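Local coordinates for protein glucose-1-phosphate thymidylyltransferase (Bacillus anthracis, PDB 4ECM) that probably catalyses the transfer of a thymidylyl group from dTTP to glucose 1-phosphate, giving dTDP-glucose and pyrophosphate for dTDP-L-rhamnose synthesis, at residues A[167-170]-A[175-178]; A[240-245]-A[251-256]; A[112-117]-A[204-209]; A[63-68]-A[125-130]. All blocks are in the same frame, centred on the assembly; numbering follows the deposited sequence.

Contact 1: A[167-170]-A[175-178]. With DAU (2'deoxy-thymidine-5'-diphospho-alpha-D-glucose), chain B.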
# COMPACT_ATOMS: atom_id res chain seq x y z
N GLY A 167 -0.09 6.36 34.27
CA GLY A 167 -1.10 7.00 35.10
C GLY A 167 -0.98 6.23 36.41
O GLY A 167 -0.83 5.00 36.40
N VAL A 168 -1.00 6.94 37.53
CA VAL A 168 -0.78 6.33 38.85
C VAL A 168 -1.94 6.59 39.79
O VAL A 168 -2.35 7.73 39.98
CB VAL A 168 0.51 6.86 39.49
CG1 VAL A 168 0.64 6.38 40.93
CG2 VAL A 168 1.73 6.45 38.66
N ALA A 169 -2.46 5.53 40.39
CA ALA A 169 -3.59 5.65 41.31
C ALA A 169 -3.11 5.79 42.73
O ALA A 169 -2.30 4.99 43.22
CB ALA A 169 -4.51 4.43 41.19
N ASN A 170 -3.60 6.83 43.39
CA ASN A 170 -3.30 7.09 44.79
C ASN A 170 -4.39 6.39 45.56
O ASN A 170 -5.54 6.85 45.59
CB ASN A 170 -3.32 8.60 45.06
CG ASN A 170 -3.09 8.95 46.54
OD1 ASN A 170 -2.80 8.09 47.37
ND2 ASN A 170 -3.22 10.24 46.87
N LYS A 175 -9.54 2.86 48.59
CA LYS A 175 -10.30 3.81 47.76
C LYS A 175 -9.32 4.63 46.91
O LYS A 175 -8.27 5.04 47.41
CB LYS A 175 -11.17 4.77 48.59
CG LYS A 175 -12.60 4.24 48.99
CD LYS A 175 -12.58 3.10 50.04
CE LYS A 175 -13.97 2.51 50.34
NZ LYS A 175 -14.87 3.44 51.09
N ILE A 176 -9.64 4.88 45.65
CA ILE A 176 -8.79 5.74 44.81
C ILE A 176 -9.10 7.20 45.16
O ILE A 176 -10.23 7.65 45.04
CB ILE A 176 -9.00 5.54 43.30
CG1 ILE A 176 -8.64 4.13 42.89
CG2 ILE A 176 -8.11 6.46 42.52
CD1 ILE A 176 -8.66 3.93 41.37
N ILE A 177 -8.08 7.92 45.61
CA ILE A 177 -8.22 9.32 46.00
C ILE A 177 -8.07 10.19 44.77
O ILE A 177 -8.82 11.13 44.59
CB ILE A 177 -7.19 9.73 47.08
CG1 ILE A 177 -7.32 8.81 48.30
CG2 ILE A 177 -7.37 11.21 47.48
CD1 ILE A 177 -8.73 8.76 48.91
N GLU A 178 -7.08 9.87 43.93
CA GLU A 178 -6.86 10.60 42.69
C GLU A 178 -5.91 9.82 41.79
O GLU A 178 -5.18 8.94 42.24
CB GLU A 178 -6.35 12.03 42.95
CG GLU A 178 -5.08 12.16 43.79
CD GLU A 178 -3.81 11.73 43.05
OE1 GLU A 178 -2.70 12.00 43.56
OE2 GLU A 178 -3.92 11.14 41.97
O6 DAU B . 0.06 1.91 28.84
C6 DAU B . -0.70 2.43 29.93
C5 DAU B . -0.65 3.95 29.91
O5 DAU B . -1.11 4.37 28.63
C4 DAU B . -1.50 4.56 31.03
O4 DAU B . -0.99 4.21 32.31
C3 DAU B . -1.56 6.09 30.94
O3 DAU B . -2.48 6.58 31.94
C2 DAU B . -2.04 6.46 29.53
O2 DAU B . -2.01 7.89 29.34
C1 DAU B . -1.18 5.80 28.46
O1 DAU B . 0.13 6.35 28.51
P2 DAU B . 1.11 6.29 27.23
O3P DAU B . 1.68 4.90 27.06
O4P DAU B . 2.01 7.49 27.31
OPP DAU B . 0.07 6.48 26.00
P DAU B . 0.54 6.47 24.47
O1P DAU B . 1.72 5.54 24.32
O2P DAU B . 0.63 7.88 24.00
O5' DAU B . -0.71 5.76 23.73
C5' DAU B . -0.93 4.38 23.93
C4' DAU B . -1.85 3.74 22.88
O4' DAU B . -2.98 4.53 22.54
C3' DAU B . -1.13 3.38 21.60
O3' DAU B . -1.39 1.99 21.40
C2' DAU B . -1.77 4.21 20.52
C1' DAU B . -3.07 4.70 21.14
N11 DAU B . -3.37 6.13 20.98
C61 DAU B . -2.43 7.06 21.49
C51 DAU B . -2.46 8.39 21.09
C5A DAU B . -1.53 9.39 21.72
C21 DAU B . -4.19 6.53 19.91
O21 DAU B . -5.02 5.62 19.38
N31 DAU B . -4.25 7.82 19.50
C41 DAU B . -3.43 8.76 20.03
O41 DAU B . -3.50 10.04 19.59
O HOH W 1 -1.72 9.48 42.19
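N170 meets I177 and E178 across a beta hairpin formed by strands 167-172 and 175-181. Two backbone bonds hold the pair. N170 N donates to E178 O at 2.9 Å, and I177 N donates to N170 O at 2.8 Å. Both are nearly straight. One residue thus faces two, and I177 has a helix-like backbone while E178 is extended. This fits a classic beta bulge and goes with the strong twist of the hairpin, whose short segments run at 118° to each other. A weaker contact adds to this: I176 CA lies 3.5 Å from N170 O, a CA-H...O approach.

The apolar part is small. A169 CB touches I176 CD1 at 4.2 Å. Beneath them A169 packs on L157 and I176 on V155, both of strand 153-159.

The polar side chains lie on the other side. The carbon chain of E178 folds back at its first two torsions (chi1 56°). In this conformer, one of two modelled, the carboxylate comes over N170 CB. Its plane stands 77° from that of the N170 amide. In the same conformer a water donates to both E178 OE2 and V168 O.

E181, on the second strand of the hairpin, also hydrogen-bonds the dTDP-glucose, as does V192 O of the neighbouring strand 190-198. At the near end of the first strand, G167 N donates to sugar atom O4 at 3.0 Å.

Contact 2: A[240-245]-A[251-256]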
# COMPACT_ATOMS: atom_id res chain seq x y z
N TRP A 240 0.37 -11.06 34.51
CA TRP A 240 1.29 -10.08 34.00
C TRP A 240 0.64 -9.09 33.04
O TRP A 240 -0.43 -9.33 32.46
CB TRP A 240 2.51 -10.75 33.35
CG TRP A 240 2.21 -11.72 32.25
CD1 TRP A 240 2.15 -13.09 32.36
CD2 TRP A 240 1.98 -11.43 30.86
NE1 TRP A 240 1.88 -13.65 31.15
CE2 TRP A 240 1.77 -12.66 30.21
CE3 TRP A 240 1.93 -10.25 30.11
CZ2 TRP A 240 1.49 -12.75 28.84
CZ3 TRP A 240 1.66 -10.34 28.76
CH2 TRP A 240 1.45 -11.58 28.13
N TRP A 241 1.34 -7.97 32.89
CA TRP A 241 0.91 -6.88 32.05
C TRP A 241 2.10 -6.06 31.61
O TRP A 241 3.03 -5.81 32.39
CB TRP A 241 -0.03 -5.95 32.81
CG TRP A 241 -0.36 -4.67 32.08
CD1 TRP A 241 -1.33 -4.48 31.15
CD2 TRP A 241 0.29 -3.40 32.24
NE1 TRP A 241 -1.33 -3.18 30.71
CE2 TRP A 241 -0.35 -2.49 31.36
CE3 TRP A 241 1.33 -2.93 33.05
CZ2 TRP A 241 0.03 -1.16 31.25
CZ3 TRP A 241 1.70 -1.60 32.96
CH2 TRP A 241 1.06 -0.73 32.05
N THR A 242 2.08 -5.62 30.37
CA THR A 242 3.12 -4.75 29.89
C THR A 242 2.63 -3.90 28.75
O THR A 242 1.70 -4.27 28.01
CB THR A 242 4.33 -5.53 29.35
OG1 THR A 242 5.37 -4.59 29.02
CG2 THR A 242 3.95 -6.33 28.08
N ASP A 243 3.20 -2.71 28.63
CA ASP A 243 2.94 -1.91 27.48
C ASP A 243 3.93 -2.48 26.46
O ASP A 243 4.82 -3.29 26.77
CB ASP A 243 3.27 -0.44 27.71
CG ASP A 243 4.77 -0.21 27.84
OD1 ASP A 243 5.33 -0.63 28.85
OD2 ASP A 243 5.37 0.39 26.93
N ALA A 244 3.75 -2.10 25.22
CA ALA A 244 4.70 -2.52 24.18
C ALA A 244 5.15 -1.37 23.31
O ALA A 244 5.42 -1.56 22.14
CB ALA A 244 4.09 -3.62 23.33
N GLY A 245 5.26 -0.18 23.90
CA GLY A 245 5.60 1.06 23.17
C GLY A 245 7.04 1.54 23.18
O GLY A 245 7.34 2.60 22.64
N GLN A 251 10.08 -5.96 23.42
CA GLN A 251 10.82 -7.22 23.52
C GLN A 251 10.31 -8.06 24.69
O GLN A 251 10.20 -9.29 24.58
CB GLN A 251 12.31 -6.97 23.66
CG GLN A 251 12.94 -6.36 22.41
CD GLN A 251 12.79 -7.23 21.18
OE1 GLN A 251 12.77 -8.46 21.28
NE2 GLN A 251 12.71 -6.60 20.01
N ARG A 252 9.98 -7.40 25.79
CA ARG A 252 9.45 -8.08 26.97
C ARG A 252 8.11 -8.73 26.63
O ARG A 252 7.88 -9.89 26.94
CB ARG A 252 9.24 -7.08 28.10
CG ARG A 252 8.84 -7.67 29.45
CD ARG A 252 8.37 -6.54 30.34
NE ARG A 252 9.28 -5.40 30.21
CZ ARG A 252 8.93 -4.14 30.39
NH1 ARG A 252 9.85 -3.19 30.23
NH2 ARG A 252 7.68 -3.83 30.71
N ALA A 253 7.24 -7.96 25.99
CA ALA A 253 5.92 -8.46 25.58
C ALA A 253 6.10 -9.69 24.70
O ALA A 253 5.40 -10.69 24.86
CB ALA A 253 5.13 -7.37 24.84
N ASN A 254 7.05 -9.62 23.76
CA ASN A 254 7.33 -10.78 22.91
C ASN A 254 7.72 -12.02 23.70
O ASN A 254 7.20 -13.11 23.42
CB ASN A 254 8.41 -10.49 21.86
CG ASN A 254 7.83 -9.90 20.60
OD1 ASN A 254 7.51 -10.64 19.68
ND2 ASN A 254 7.63 -8.58 20.58
N ALA A 255 8.61 -11.86 24.68
CA ALA A 255 9.04 -13.00 25.49
C ALA A 255 7.86 -13.54 26.30
O ALA A 255 7.64 -14.74 26.34
CB ALA A 255 10.21 -12.61 26.43
N LEU A 256 7.11 -12.64 26.93
CA LEU A 256 5.95 -13.04 27.71
C LEU A 256 4.86 -13.75 26.90
O LEU A 256 4.15 -14.60 27.43
CB LEU A 256 5.32 -11.82 28.40
CG LEU A 256 6.12 -11.25 29.58
CD1 LEU A 256 5.56 -9.90 30.10
CD2 LEU A 256 6.14 -12.29 30.72
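W240 presents one face of its indole to L256. L256 CB sits 3.8 Å from the centroid of the six-membered ring of W240, only 6° off the normal, a CH-pi contact. L256 CD1 reaches W240 CE3 at 3.6 Å. The L256 chain runs alongside the ring, pointing the other way. The first torsion of W240 (chi1 56°) places CG between the backbone N and the carbonyl carbon, and the ring turns toward the helix.

T242 is the next residue on this side of strand 241-243. Its two branches do different work. The methyl CG2 packs on A253 CB at 3.6 Å. The hydroxyl lies anti to the backbone N (chi1 -174°) and donates to D243 O at 2.7 Å, on a lone pair in the carbonyl plane. In the conformer given here, one of two, R252 NH2 comes obliquely to within 3.0 Å of T242 OG1. A244 CB completes the apolar seam against A253 CB.

D243 also has two conformers. In the one given, OD2 accepts from G245 N, an Asx turn, and also bonds S249 near the start of helix 247-256. OD1 forms a salt bridge with R165. W241 faces the other way, into the dTDP-glucose pocket.

The chemistry is therefore split. Carbon packing ties strand to helix. T242 OG1 grips the next carbonyl of its own strand, while D243 holds the start of the turn into the helix, near the bound product.

Contact 3: A[112-117]-A[204-209]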
# COMPACT_ATOMS: atom_id res chain seq x y z
N GLN A 112 -9.03 11.87 22.62
CA GLN A 112 -9.48 12.34 21.31
C GLN A 112 -9.92 11.14 20.42
O GLN A 112 -10.95 11.18 19.74
CB GLN A 112 -8.33 13.08 20.61
CG GLN A 112 -8.72 13.74 19.29
CD GLN A 112 -7.52 14.34 18.56
OE1 GLN A 112 -6.59 13.63 18.16
NE2 GLN A 112 -7.56 15.66 18.34
N ALA A 113 -9.09 10.10 20.41
CA ALA A 113 -9.37 8.90 19.63
C ALA A 113 -10.68 8.28 20.11
O ALA A 113 -11.54 7.92 19.31
CB ALA A 113 -8.21 7.90 19.76
N LEU A 114 -10.86 8.20 21.42
CA LEU A 114 -12.08 7.62 21.97
C LEU A 114 -13.30 8.43 21.57
O LEU A 114 -14.37 7.86 21.33
CB LEU A 114 -11.99 7.53 23.49
CG LEU A 114 -13.21 7.00 24.24
CD1 LEU A 114 -13.54 5.60 23.81
CD2 LEU A 114 -12.94 7.05 25.74
N GLY A 115 -13.13 9.74 21.45
CA GLY A 115 -14.24 10.64 21.08
C GLY A 115 -14.88 10.32 19.74
O GLY A 115 -16.06 10.57 19.54
N LEU A 116 -14.09 9.77 18.81
CA LEU A 116 -14.58 9.39 17.46
C LEU A 116 -15.57 8.20 17.50
O LEU A 116 -16.27 7.92 16.51
CB LEU A 116 -13.39 8.98 16.58
CG LEU A 116 -12.24 9.98 16.46
CD1 LEU A 116 -11.03 9.34 15.78
CD2 LEU A 116 -12.68 11.27 15.73
N CYS A 117 -15.64 7.52 18.64
CA CYS A 117 -16.49 6.34 18.78
C CYS A 117 -17.87 6.65 19.37
O CYS A 117 -18.63 5.74 19.65
CB CYS A 117 -15.79 5.32 19.68
SG CYS A 117 -14.11 4.94 19.24
N SER A 204 -19.97 12.85 26.54
CA SER A 204 -20.40 14.20 26.89
C SER A 204 -19.27 14.93 27.64
O SER A 204 -19.10 16.14 27.49
CB SER A 204 -21.66 14.15 27.74
OG SER A 204 -21.40 13.41 28.92
N TYR A 205 -18.49 14.20 28.43
CA TYR A 205 -17.38 14.83 29.12
C TYR A 205 -16.18 15.06 28.19
O TYR A 205 -15.48 16.06 28.34
CB TYR A 205 -16.91 14.04 30.35
CG TYR A 205 -15.79 14.79 31.06
CD1 TYR A 205 -16.08 15.88 31.89
CD2 TYR A 205 -14.46 14.45 30.85
CE1 TYR A 205 -15.05 16.60 32.53
CE2 TYR A 205 -13.42 15.16 31.48
CZ TYR A 205 -13.73 16.23 32.32
OH TYR A 205 -12.71 16.93 32.94
N ILE A 206 -15.93 14.14 27.25
CA ILE A 206 -14.80 14.34 26.32
C ILE A 206 -14.95 15.68 25.60
O ILE A 206 -13.95 16.29 25.23
CB ILE A 206 -14.65 13.21 25.28
CG1 ILE A 206 -14.18 11.92 25.93
CG2 ILE A 206 -13.62 13.60 24.19
CD1 ILE A 206 -13.99 10.80 24.97
N LYS A 207 -16.18 16.16 25.45
CA LYS A 207 -16.46 17.44 24.79
C LYS A 207 -15.94 18.68 25.54
O LYS A 207 -15.79 19.74 24.93
CB LYS A 207 -17.95 17.56 24.50
CG LYS A 207 -18.40 16.55 23.46
CD LYS A 207 -19.90 16.44 23.34
CE LYS A 207 -20.26 15.35 22.35
NZ LYS A 207 -21.73 15.13 22.26
N GLU A 208 -15.65 18.54 26.83
CA GLU A 208 -15.13 19.67 27.61
C GLU A 208 -13.59 19.60 27.60
O GLU A 208 -12.94 19.39 28.63
CB GLU A 208 -15.73 19.66 29.02
CG GLU A 208 -17.25 19.34 29.04
CD GLU A 208 -18.06 20.11 27.99
OE1 GLU A 208 -17.75 21.28 27.70
OE2 GLU A 208 -19.03 19.53 27.45
N LEU A 209 -13.06 19.80 26.40
CA LEU A 209 -11.60 19.74 26.05
C LEU A 209 -10.54 20.56 26.80
O LEU A 209 -10.75 21.73 27.18
CB LEU A 209 -11.48 20.09 24.54
CG LEU A 209 -10.14 20.44 23.86
CD1 LEU A 209 -9.23 19.23 23.80
CD2 LEU A 209 -10.36 21.02 22.44
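The flat group here is the peptide joining L114 to G115. I206 CD1 lies almost straight above one face of it, 3.8 Å from G115 N. G115 has no side chain, and this lets the isoleucine methyl come down on the helix backbone, with I206 CD1 3.9 Å from G115 CA. The contact joins helix 110-115 to helix 202-206 in the Rossmann-like alpha/beta fold of the nucleotidyltransferases.

I206 reaches across with a stretched chain. Its CG1 is anti to the carbonyl carbon (chi1 -70°) and chi2 is trans, which carries CD1 far from its own helix. L114 lies beside the methyl and meets it at about a right angle. L114 also packs on I28, M126 and V128 of the central sheet. On another side of the same helix A113 touches the dTDP-glucose.

Two outer groups of 204-209 have partners elsewhere. The ring of Y205 stacks on W225. K207 NZ forms a salt bridge with E118, a second link toward the region just after helix 110-115.

This is a small packing contact without polar bonds between the segments, burying 123 Å² in all. Besides G115, the single methyl I206 CD1 meets L114 CG at 3.9 Å.

Contact 4: A[63-68]-A[125-130]. With DAU (2'deoxy-thymidine-5'-diphospho-alpha-D-glucose), chain B.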
# COMPACT_ATOMS: atom_id res chain seq x y z
N TYR A 63 -8.59 -10.69 20.47
CA TYR A 63 -8.88 -11.94 21.15
C TYR A 63 -9.42 -11.68 22.57
O TYR A 63 -10.33 -12.37 23.01
CB TYR A 63 -7.63 -12.82 21.20
CG TYR A 63 -7.90 -14.27 21.61
CD1 TYR A 63 -8.31 -15.21 20.66
CD2 TYR A 63 -7.73 -14.71 22.92
CE1 TYR A 63 -8.55 -16.53 21.01
CE2 TYR A 63 -7.97 -16.03 23.28
CZ TYR A 63 -8.38 -16.93 22.32
OH TYR A 63 -8.62 -18.25 22.65
N LYS A 64 -8.86 -10.68 23.28
CA LYS A 64 -9.35 -10.35 24.62
C LYS A 64 -10.84 -10.02 24.59
O LYS A 64 -11.60 -10.47 25.44
CB LYS A 64 -8.61 -9.16 25.22
CG LYS A 64 -7.20 -9.41 25.66
CD LYS A 64 -7.11 -10.41 26.82
CE LYS A 64 -5.65 -10.64 27.18
NZ LYS A 64 -5.45 -11.77 28.08
N LEU A 65 -11.24 -9.20 23.63
CA LEU A 65 -12.63 -8.79 23.50
C LEU A 65 -13.50 -9.97 23.05
O LEU A 65 -14.56 -10.24 23.62
CB LEU A 65 -12.75 -7.60 22.54
CG LEU A 65 -12.12 -6.30 23.04
CD1 LEU A 65 -11.95 -5.28 21.91
CD2 LEU A 65 -12.94 -5.70 24.22
N LYS A 66 -13.03 -10.71 22.06
CA LYS A 66 -13.80 -11.84 21.57
C LYS A 66 -14.09 -12.85 22.69
O LYS A 66 -15.21 -13.34 22.81
CB LYS A 66 -13.08 -12.57 20.46
CG LYS A 66 -13.92 -13.72 19.90
CD LYS A 66 -13.13 -14.60 19.00
CE LYS A 66 -14.00 -15.71 18.42
NZ LYS A 66 -13.19 -16.62 17.57
N GLN A 67 -13.07 -13.14 23.50
CA GLN A 67 -13.21 -14.07 24.62
C GLN A 67 -14.30 -13.65 25.59
O GLN A 67 -14.84 -14.50 26.29
CB GLN A 67 -11.90 -14.27 25.36
CG GLN A 67 -10.87 -15.11 24.60
CD GLN A 67 -11.37 -16.53 24.29
OE1 GLN A 67 -12.03 -16.77 23.26
NE2 GLN A 67 -11.01 -17.48 25.16
N CYS A 68 -14.59 -12.36 25.64
CA CYS A 68 -15.64 -11.87 26.50
C CYS A 68 -16.99 -11.73 25.74
O CYS A 68 -17.93 -11.13 26.24
CB CYS A 68 -15.22 -10.52 27.06
SG CYS A 68 -16.12 -10.17 28.51
N ARG A 125 -22.50 0.38 26.76
CA ARG A 125 -21.28 0.50 27.52
C ARG A 125 -20.15 0.02 26.64
O ARG A 125 -20.39 -0.56 25.58
CB ARG A 125 -21.35 -0.29 28.82
CG ARG A 125 -22.44 0.27 29.74
CD ARG A 125 -22.32 -0.26 31.13
NE ARG A 125 -23.43 0.18 31.97
CZ ARG A 125 -23.51 -0.05 33.28
NH1 ARG A 125 -22.53 -0.69 33.91
NH2 ARG A 125 -24.56 0.37 33.97
N MET A 126 -18.92 0.27 27.07
CA MET A 126 -17.78 -0.10 26.26
C MET A 126 -16.55 -0.52 27.04
O MET A 126 -16.35 -0.12 28.19
CB MET A 126 -17.40 1.11 25.42
CG MET A 126 -16.67 2.20 26.21
SD MET A 126 -16.85 3.82 25.48
CE MET A 126 -18.44 4.29 26.24
N VAL A 127 -15.74 -1.35 26.39
CA VAL A 127 -14.43 -1.71 26.90
C VAL A 127 -13.44 -1.13 25.90
O VAL A 127 -13.51 -1.39 24.69
CB VAL A 127 -14.21 -3.23 27.05
CG1 VAL A 127 -12.75 -3.50 27.46
CG2 VAL A 127 -15.18 -3.82 28.09
N VAL A 128 -12.53 -0.30 26.40
CA VAL A 128 -11.52 0.33 25.58
C VAL A 128 -10.17 -0.30 25.89
O VAL A 128 -9.78 -0.36 27.04
CB VAL A 128 -11.43 1.83 25.89
CG1 VAL A 128 -10.31 2.46 25.07
CG2 VAL A 128 -12.79 2.53 25.66
N ILE A 129 -9.48 -0.80 24.87
CA ILE A 129 -8.15 -1.35 25.04
C ILE A 129 -7.12 -0.60 24.21
O ILE A 129 -7.23 -0.52 22.97
CB ILE A 129 -8.08 -2.85 24.65
CG1 ILE A 129 -9.12 -3.66 25.44
CG2 ILE A 129 -6.66 -3.40 24.90
CD1 ILE A 129 -8.99 -5.17 25.27
N LEU A 130 -6.11 -0.02 24.87
CA LEU A 130 -5.03 0.62 24.13
C LEU A 130 -4.31 -0.55 23.43
O LEU A 130 -3.96 -1.56 24.05
CB LEU A 130 -4.10 1.42 25.05
CG LEU A 130 -4.80 2.47 25.92
CD1 LEU A 130 -3.79 3.27 26.74
CD2 LEU A 130 -5.64 3.40 25.04
O6 DAU B . 0.06 1.91 28.84
C6 DAU B . -0.70 2.43 29.93
C5 DAU B . -0.65 3.95 29.91
O5 DAU B . -1.11 4.37 28.63
C4 DAU B . -1.50 4.56 31.03
O4 DAU B . -0.99 4.21 32.31
C3 DAU B . -1.56 6.09 30.94
O3 DAU B . -2.48 6.58 31.94
C2 DAU B . -2.04 6.46 29.53
O2 DAU B . -2.01 7.89 29.34
C1 DAU B . -1.18 5.80 28.46
O1 DAU B . 0.13 6.35 28.51
P2 DAU B . 1.11 6.29 27.23
O3P DAU B . 1.68 4.90 27.06
O4P DAU B . 2.01 7.49 27.31
OPP DAU B . 0.07 6.48 26.00
P DAU B . 0.54 6.47 24.47
O1P DAU B . 1.72 5.54 24.32
O2P DAU B . 0.63 7.88 24.00
O5' DAU B . -0.71 5.76 23.73
C5' DAU B . -0.93 4.38 23.93
C4' DAU B . -1.85 3.74 22.88
O4' DAU B . -2.98 4.53 22.54
C3' DAU B . -1.13 3.38 21.60
O3' DAU B . -1.39 1.99 21.40
C2' DAU B . -1.77 4.21 20.52
C1' DAU B . -3.07 4.70 21.14
N11 DAU B . -3.37 6.13 20.98
C61 DAU B . -2.43 7.06 21.49
C51 DAU B . -2.46 8.39 21.09
C5A DAU B . -1.53 9.39 21.72
C21 DAU B . -4.19 6.53 19.91
O21 DAU B . -5.02 5.62 19.38
N31 DAU B . -4.25 7.82 19.50
C41 DAU B . -3.43 8.76 20.03
O41 DAU B . -3.50 10.04 19.59
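L65 meets V127 and I129 where helix 57-67 packs on strand 125-130, a central strand of the Rossmann-like sheet. Over 63-67 the helix runs at 157° to the strand, with the two segment axes 10.4 Å apart at closest. The gap is filled by branched aliphatic side chains.

The tight part is centred on L65. Its CD2 slides alongside V127, 3.9 Å from V127 CG1. I129 CD1 ends at the branch point of the leucine, 4.0 Å from L65 CG. L65 CG and I129 CG1 are both anti to the carbonyl carbon (chi1 -67° in L65), which sends each toward the other. I29 and I139 also touch L65, and V143 touches V127, so this side is buried.

The looser part is at K64. Only its CB meets the strand, 4.0 Å from I129 CD1. The chain then bends at chi2 (-65°) and carries the amine away. K64 NZ bonds the carbonyls of D137 and F135, and it makes a cation-pi contact with the ring of F135. Further round the partly exposed helix face, Y63 stacks on F262.

V128 points away from the helix, to the other face of the sheet. At the end of the strand L130 lines the dTDP-glucose pocket. Its CB is 3.9 Å from C4' of the deoxyribose, and L130 CD1 lies 3.5 Å from glucose atom O5.

Overall arrangement
Following the chain from the N terminus, the first contact segment is on helix 57-67, and contact 4 closes its loop at strand 125-130. Helix 110-115 opens contact 3 before that closure, so contacts 3 and 4 cross along the chain. They also touch: L114 CD1 packs 3.7 Å from V128 CG2. Strand 125-130 thus meets helix 57-67 on one face and helix 110-115 on the other. Contact 3 closes only at helix 202-206. The short hairpin of contact 1 falls within its span. Contact 2 follows in series, joining strand 241-243 to helix 247-256. Its centre is about 29 Å from that of contact 3, across the chain centre. Contacts 1 and 4 both touch the dTDP-glucose.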